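Local coordinates for protein COG3291: FOG: PKD repeat (Clostridium thermocellum, PDB 1WMX) that is the family 30 carbohydrate-binding module of a large multidomain cellulosomal enzyme, CelJ, and probably binds cellulose or related beta-glucans for the attached cellulase domains, at residues B[58-64]-B[162-168]; B[97-101]-B[168-172]. All coordinates share one frame; numbering follows the deposited sequence.

Interaction 1: residues B[58-64]-B[162-168]; sequences TVQSGWW and KRYADPF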
loop_
_atom_site.group_PDB
_atom_site.type_symbol
_atom_site.label_atom_id
_atom_site.label_comp_id
_atom_site.label_asym_id
_atom_site.label_seq_id
_atom_site.Cartn_x
_atom_site.Cartn_y
_atom_site.Cartn_z
ATOM N N THR B 58 1.041 20.344 -10.328
ATOM C CA THR B 58 1.438 19.071 -10.921
ATOM C C THR B 58 2.186 18.267 -9.850
ATOM O O THR B 58 3.091 18.763 -9.182
ATOM C CB THR B 58 2.287 19.241 -12.214
ATOM O OG1 THR B 58 3.317 18.248 -12.238
ATOM C CG2 THR B 58 2.877 20.621 -12.307
ATOM N N VAL B 59 1.810 17.068 -9.685
ATOM C CA VAL B 59 2.326 16.153 -8.655
ATOM C C VAL B 59 3.682 15.568 -9.046
ATOM O O VAL B 59 3.770 14.624 -9.829
ATOM C CB VAL B 59 1.394 14.947 -8.464
ATOM C CG1 VAL B 59 1.901 13.971 -7.398
ATOM C CG2 VAL B 59 -0.024 15.318 -8.039
ATOM N N GLN B 60 4.758 16.102 -8.516
ATOM C CA GLN B 60 6.085 15.534 -8.831
ATOM C C GLN B 60 6.912 15.373 -7.570
ATOM O O GLN B 60 8.088 14.996 -7.634
ATOM C CB GLN B 60 6.872 16.400 -9.820
ATOM C CG GLN B 60 7.101 17.840 -9.383
ATOM C CD GLN B 60 7.786 18.655 -10.485
ATOM O OE1 GLN B 60 8.711 18.157 -11.129
ATOM N NE2 GLN B 60 7.384 19.882 -10.751
ATOM N N SER B 61 6.125 14.959 -6.537
ATOM C CA SER B 61 6.728 14.432 -5.331
ATOM C C SER B 61 6.683 12.931 -5.509
ATOM O O SER B 61 7.347 12.177 -4.785
ATOM C CB SER B 61 5.936 14.887 -4.098
ATOM O OG SER B 61 4.734 14.143 -3.986
ATOM N N GLY B 62 5.877 12.591 -6.507
ATOM C CA GLY B 62 5.628 11.216 -6.929
ATOM C C GLY B 62 4.250 10.768 -6.451
ATOM O O GLY B 62 3.785 9.672 -6.791
ATOM N N TRP B 63 3.592 11.389 -5.465
ATOM C CA TRP B 63 2.448 10.742 -4.826
ATOM C C TRP B 63 1.535 11.629 -3.978
ATOM O O TRP B 63 1.895 12.739 -3.576
ATOM C CB TRP B 63 2.937 9.600 -3.927
ATOM C CG TRP B 63 3.636 10.115 -2.711
ATOM C CD1 TRP B 63 4.915 10.595 -2.635
ATOM C CD2 TRP B 63 3.064 10.303 -1.411
ATOM N NE1 TRP B 63 5.174 11.071 -1.372
ATOM C CE2 TRP B 63 4.053 10.905 -0.599
ATOM C CE3 TRP B 63 1.810 10.023 -0.855
ATOM C CZ2 TRP B 63 3.828 11.235 0.745
ATOM C CZ3 TRP B 63 1.587 10.352 0.483
ATOM C CH2 TRP B 63 2.592 10.951 1.266
ATOM N N TRP B 64 0.339 11.102 -3.723
ATOM C CA TRP B 64 -0.661 11.733 -2.873
ATOM C C TRP B 64 -1.693 10.660 -2.594
ATOM O O TRP B 64 -1.990 9.828 -3.454
ATOM C CB TRP B 64 -1.315 12.957 -3.527
ATOM C CG TRP B 64 -2.077 12.708 -4.787
ATOM C CD1 TRP B 64 -1.659 12.981 -6.058
ATOM C CD2 TRP B 64 -3.399 12.170 -4.907
ATOM N NE1 TRP B 64 -2.638 12.652 -6.959
ATOM C CE2 TRP B 64 -3.719 12.150 -6.283
ATOM C CE3 TRP B 64 -4.346 11.702 -3.985
ATOM C CZ2 TRP B 64 -4.948 11.680 -6.766
ATOM C CZ3 TRP B 64 -5.568 11.236 -4.463
ATOM C CH2 TRP B 64 -5.856 11.228 -5.845
ATOM N N LYS B 162 -3.068 8.832 -6.298
ATOM C CA LYS B 162 -2.520 9.309 -7.553
ATOM C C LYS B 162 -2.562 8.286 -8.670
ATOM O O LYS B 162 -2.273 7.107 -8.470
ATOM C CB LYS B 162 -1.075 9.773 -7.348
ATOM C CG LYS B 162 -0.337 10.138 -8.625
ATOM C CD LYS B 162 1.068 10.613 -8.312
ATOM C CE LYS B 162 1.852 10.906 -9.571
ATOM N NZ LYS B 162 2.026 9.677 -10.394
ATOM N N ARG B 163 -2.925 8.762 -9.855
ATOM C CA ARG B 163 -2.983 7.941 -11.056
ATOM C C ARG B 163 -1.953 8.581 -11.995
ATOM O O ARG B 163 -0.934 7.979 -12.330
ATOM C CB ARG B 163 -4.386 8.013 -11.651
ATOM C CG ARG B 163 -4.516 7.526 -13.076
ATOM C CD ARG B 163 -4.301 6.038 -13.225
ATOM N NE ARG B 163 -4.995 5.540 -14.408
ATOM C CZ ARG B 163 -4.501 4.641 -15.251
ATOM N NH1 ARG B 163 -3.290 4.130 -15.047
ATOM N NH2 ARG B 163 -5.221 4.248 -16.297
ATOM N N TYR B 164 -2.228 9.821 -12.393
ATOM C CA TYR B 164 -1.335 10.591 -13.251
ATOM C C TYR B 164 -0.869 11.800 -12.430
ATOM O O TYR B 164 -1.444 12.095 -11.378
ATOM C CB TYR B 164 -2.081 11.049 -14.502
ATOM C CG TYR B 164 -2.593 9.909 -15.348
ATOM C CD1 TYR B 164 -1.717 8.963 -15.882
ATOM C CD2 TYR B 164 -3.955 9.771 -15.622
ATOM C CE1 TYR B 164 -2.181 7.911 -16.666
ATOM C CE2 TYR B 164 -4.430 8.721 -16.407
ATOM C CZ TYR B 164 -3.538 7.796 -16.925
ATOM O OH TYR B 164 -4.001 6.759 -17.704
ATOM N N ALA B 165 0.157 12.501 -12.900
ATOM C CA ALA B 165 0.673 13.652 -12.161
ATOM C C ALA B 165 -0.082 14.943 -12.432
ATOM O O ALA B 165 0.207 15.978 -11.832
ATOM C CB ALA B 165 2.153 13.842 -12.458
ATOM N N ASP B 166 -1.050 14.890 -13.331
ATOM C CA ASP B 166 -1.818 16.081 -13.659
ATOM C C ASP B 166 -2.580 16.613 -12.453
ATOM O O ASP B 166 -3.073 15.841 -11.631
ATOM C CB ASP B 166 -2.829 15.778 -14.774
ATOM C CG ASP B 166 -2.169 15.414 -16.086
ATOM O OD1 ASP B 166 -2.190 16.251 -17.015
ATOM O OD2 ASP B 166 -1.629 14.293 -16.185
ATOM N N PRO B 167 -2.666 17.945 -12.318
ATOM C CA PRO B 167 -3.411 18.500 -11.183
ATOM C C PRO B 167 -4.884 18.394 -11.573
ATOM O O PRO B 167 -5.190 18.338 -12.767
ATOM C CB PRO B 167 -2.930 19.941 -11.136
ATOM C CG PRO B 167 -2.705 20.246 -12.582
ATOM C CD PRO B 167 -1.963 19.013 -13.051
ATOM N N PHE B 168 -5.790 18.359 -10.597
ATOM C CA PHE B 168 -7.214 18.243 -10.914
ATOM C C PHE B 168 -8.097 18.481 -9.696
ATOM O O PHE B 168 -7.611 18.578 -8.570
ATOM C CB PHE B 168 -7.517 16.849 -11.471
ATOM C CG PHE B 168 -7.509 15.761 -10.422
ATOM C CD1 PHE B 168 -8.668 15.438 -9.720
ATOM C CD2 PHE B 168 -6.329 15.093 -10.102
ATOM C CE1 PHE B 168 -8.651 14.470 -8.708
ATOM C CE2 PHE B 168 -6.302 14.123 -9.093
ATOM C CZ PHE B 168 -7.465 13.814 -8.397
HETATM O O HOH W 1 -2.762 13.688 -9.272
#
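The carbonyl oxygen of Ala-165 is approached by one N-H and one C-H group of the 58-64 loop. Val-59 N donates to Ala-165 O over 2.9 Å with an N-H...O angle of 163°, while Thr-58 CA lies 3.5 Å from Ala-165 O in a C-H...O contact. At the other end of the contact Lys-162 N reaches Trp-64 O at 3.2 Å. The Trp-64 indole packs against this Lys-162 end. The Lys-162 backbone runs over one of its faces, and Lys-162 CB stands 3.6 Å from the centroid of its five-membered ring, a CH-pi contact. CG of Lys-162 is anti to its backbone N (chi1 173°), and chi2 is extended too, which carries CD to Val-59 CG1 at 3.6 Å. The far rim of the indole, at CZ2, approaches Phe-168 CE2 to 3.6 Å with the planes at 52°. A water lies within bonding distance of the Tyr-164 and Asp-166 carbonyls; its approach to Trp-64 NE1 is doubtfully short, so a water link between the indole and the second loop remains uncertain. Trp-64 also packs on Leu-53 and Val-55. These features are those of two neighbouring inter-strand loops at one end of a beta-sandwich, joined where strands 64-69 and 155-161 of one sheet connect to strands 48-55 and 168-178 of the other.

Interaction 2: residues B[97-101]-B[168-172]; sequences GEDFV and FTVWF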
loop_
_atom_site.group_PDB
_atom_site.type_symbol
_atom_site.label_atom_id
_atom_site.label_comp_id
_atom_site.label_asym_id
_atom_site.label_seq_id
_atom_site.Cartn_x
_atom_site.Cartn_y
_atom_site.Cartn_z
ATOM N N GLY B 97 -12.980 14.427 -17.207
ATOM C CA GLY B 97 -12.000 13.420 -17.584
ATOM C C GLY B 97 -10.978 13.179 -16.475
ATOM O O GLY B 97 -9.977 12.486 -16.679
ATOM N N GLU B 98 -11.226 13.757 -15.305
ATOM C CA GLU B 98 -10.327 13.557 -14.159
ATOM C C GLU B 98 -10.284 12.061 -13.865
ATOM O O GLU B 98 -11.291 11.361 -14.012
ATOM C CB GLU B 98 -10.845 14.285 -12.904
ATOM C CG GLU B 98 -10.823 15.804 -12.995
ATOM C CD GLU B 98 -12.036 16.370 -13.701
ATOM O OE1 GLU B 98 -12.137 17.628 -13.848
ATOM O OE2 GLU B 98 -12.940 15.581 -14.140
ATOM N N ASP B 99 -9.131 11.574 -13.454
ATOM C CA ASP B 99 -8.986 10.149 -13.138
ATOM C C ASP B 99 -7.964 9.960 -12.014
ATOM O O ASP B 99 -7.016 10.736 -11.875
ATOM C CB ASP B 99 -8.537 9.388 -14.383
ATOM C CG ASP B 99 -8.618 7.887 -14.201
ATOM O OD1 ASP B 99 -9.654 7.377 -13.661
ATOM O OD2 ASP B 99 -7.650 7.156 -14.587
ATOM N N PHE B 100 -8.185 8.921 -11.223
ATOM C CA PHE B 100 -7.303 8.603 -10.090
ATOM C C PHE B 100 -7.635 7.207 -9.552
ATOM O O PHE B 100 -8.620 6.584 -9.951
ATOM C CB PHE B 100 -7.485 9.653 -8.982
ATOM C CG PHE B 100 -8.942 9.900 -8.618
ATOM C CD1 PHE B 100 -9.609 9.011 -7.777
ATOM C CD2 PHE B 100 -9.616 11.013 -9.125
ATOM C CE1 PHE B 100 -10.951 9.225 -7.447
ATOM C CE2 PHE B 100 -10.962 11.231 -8.799
ATOM C CZ PHE B 100 -11.629 10.334 -7.959
ATOM N N VAL B 101 -6.801 6.727 -8.648
ATOM C CA VAL B 101 -6.996 5.396 -8.060
ATOM C C VAL B 101 -8.010 5.449 -6.922
ATOM O O VAL B 101 -8.035 6.386 -6.128
ATOM C CB VAL B 101 -5.690 4.857 -7.515
ATOM C CG1 VAL B 101 -5.868 3.444 -6.952
ATOM C CG2 VAL B 101 -4.616 4.812 -8.597
ATOM N N PHE B 168 -5.790 18.359 -10.597
ATOM C CA PHE B 168 -7.214 18.243 -10.914
ATOM C C PHE B 168 -8.097 18.481 -9.696
ATOM O O PHE B 168 -7.611 18.578 -8.570
ATOM C CB PHE B 168 -7.517 16.849 -11.471
ATOM C CG PHE B 168 -7.509 15.761 -10.422
ATOM C CD1 PHE B 168 -8.668 15.438 -9.720
ATOM C CD2 PHE B 168 -6.329 15.093 -10.102
ATOM C CE1 PHE B 168 -8.651 14.470 -8.708
ATOM C CE2 PHE B 168 -6.302 14.123 -9.093
ATOM C CZ PHE B 168 -7.465 13.814 -8.397
ATOM N N THR B 169 -9.404 18.550 -9.936
ATOM C CA THR B 169 -10.371 18.759 -8.870
ATOM C C THR B 169 -11.684 18.060 -9.161
ATOM O O THR B 169 -12.205 18.138 -10.270
ATOM C CB THR B 169 -10.675 20.248 -8.675
ATOM O OG1 THR B 169 -9.454 20.958 -8.453
ATOM C CG2 THR B 169 -11.607 20.453 -7.482
ATOM N N VAL B 170 -12.197 17.355 -8.159
ATOM C CA VAL B 170 -13.487 16.680 -8.253
ATOM C C VAL B 170 -14.168 16.902 -6.914
ATOM O O VAL B 170 -13.531 17.294 -5.930
ATOM C CB VAL B 170 -13.378 15.156 -8.508
ATOM C CG1 VAL B 170 -12.803 14.899 -9.884
ATOM C CG2 VAL B 170 -12.541 14.498 -7.426
ATOM N N TRP B 171 -15.468 16.658 -6.890
ATOM C CA TRP B 171 -16.269 16.821 -5.697
ATOM C C TRP B 171 -17.079 15.547 -5.529
ATOM O O TRP B 171 -17.604 15.011 -6.502
ATOM C CB TRP B 171 -17.186 18.032 -5.874
ATOM C CG TRP B 171 -16.460 19.343 -5.805
ATOM C CD1 TRP B 171 -16.241 20.104 -4.685
ATOM C CD2 TRP B 171 -15.849 20.049 -6.892
ATOM N NE1 TRP B 171 -15.543 21.238 -5.012
ATOM C CE2 TRP B 171 -15.287 21.232 -6.360
ATOM C CE3 TRP B 171 -15.723 19.799 -8.266
ATOM C CZ2 TRP B 171 -14.606 22.167 -7.152
ATOM C CZ3 TRP B 171 -15.044 20.726 -9.058
ATOM C CH2 TRP B 171 -14.495 21.896 -8.496
ATOM N N PHE B 172 -17.158 15.047 -4.303
ATOM C CA PHE B 172 -17.909 13.829 -4.032
ATOM C C PHE B 172 -19.146 14.171 -3.215
ATOM O O PHE B 172 -19.200 15.189 -2.528
ATOM C CB PHE B 172 -17.074 12.805 -3.235
ATOM C CG PHE B 172 -15.884 12.236 -3.981
ATOM C CD1 PHE B 172 -14.674 12.926 -4.034
ATOM C CD2 PHE B 172 -15.965 10.986 -4.596
ATOM C CE1 PHE B 172 -13.553 12.377 -4.683
ATOM C CE2 PHE B 172 -14.858 10.427 -5.249
ATOM C CZ PHE B 172 -13.645 11.129 -5.290
HETATM O O HOH W 2 -10.125 19.135 -12.824
#
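Phe-100 reaches from the 97-101 segment into a row of side chains on strand 168-172, meeting Phe-168, Val-170 and Phe-172. Its CG sits between the backbone N and the carbonyl carbon (chi1 50°), a rotamer that sends the ring toward the strand. Against Phe-168 the two planes are almost parallel, 13° apart, but slid so far that the rings barely overlap; the touching atoms are Phe-100 CD2 and Phe-168 CZ, at 3.6 Å. With Phe-172 the meeting is rim to rim: Phe-100 CZ lies 3.4 Å from Phe-172 CZ, near the plane of the Phe-172 ring, and the planes are steeply inclined. Val-170, between Phe-168 and Phe-172 along the strand, brings CG2 to 3.9 Å from Phe-100 CE2. The three phenylalanines form an aromatic cluster between the two sheets of the beta-sandwich: strand 168-178 belongs to one sheet, the 97-101 segment leads into strand 101-106 of the other, and Phe-172 extends the cluster by stacking on Phe-160 and meeting Phe-89. Closer to the start of the strand, the aliphatic part of Glu-98 crosses Phe-168 at a slant and runs past Val-170 in the opposite direction. Its CB is 3.7 Å from Val-170 CG1, and its CG is 3.8 Å from Phe-168 CB. A bend at chi2 (83°) then turns the carboxylate toward the backbone of Thr-169. There a water donates to Glu-98 OE1 at 2.7 Å and accepts from Thr-169 N, bridging the segments, while the same OE1 takes backbone N-H groups from Glu-95 and Gly-96. Asp-99 faces the other way and bonds to Ser-124 N.

In the fold
Interactions 1 and 2 share Phe-168, whose ring meets Trp-64 in the former and Phe-100 in the latter, and their centres are 12 Å apart. Direct contacts join them further: Arg-163 NE forms a salt bridge with Asp-99 OD2 at 3.1 Å, Arg-163 CB packs against Phe-100 CA at 3.4 Å, and Trp-64 CH2 lies 3.9 Å from Phe-100 CB. Interaction 2 is the more central, about 11 Å from the chain centre to its own centre, against about 19 Å for the partly buried interaction 1. Together they trace a continuous path from the peripheral loops into the interior between the sheets of the module.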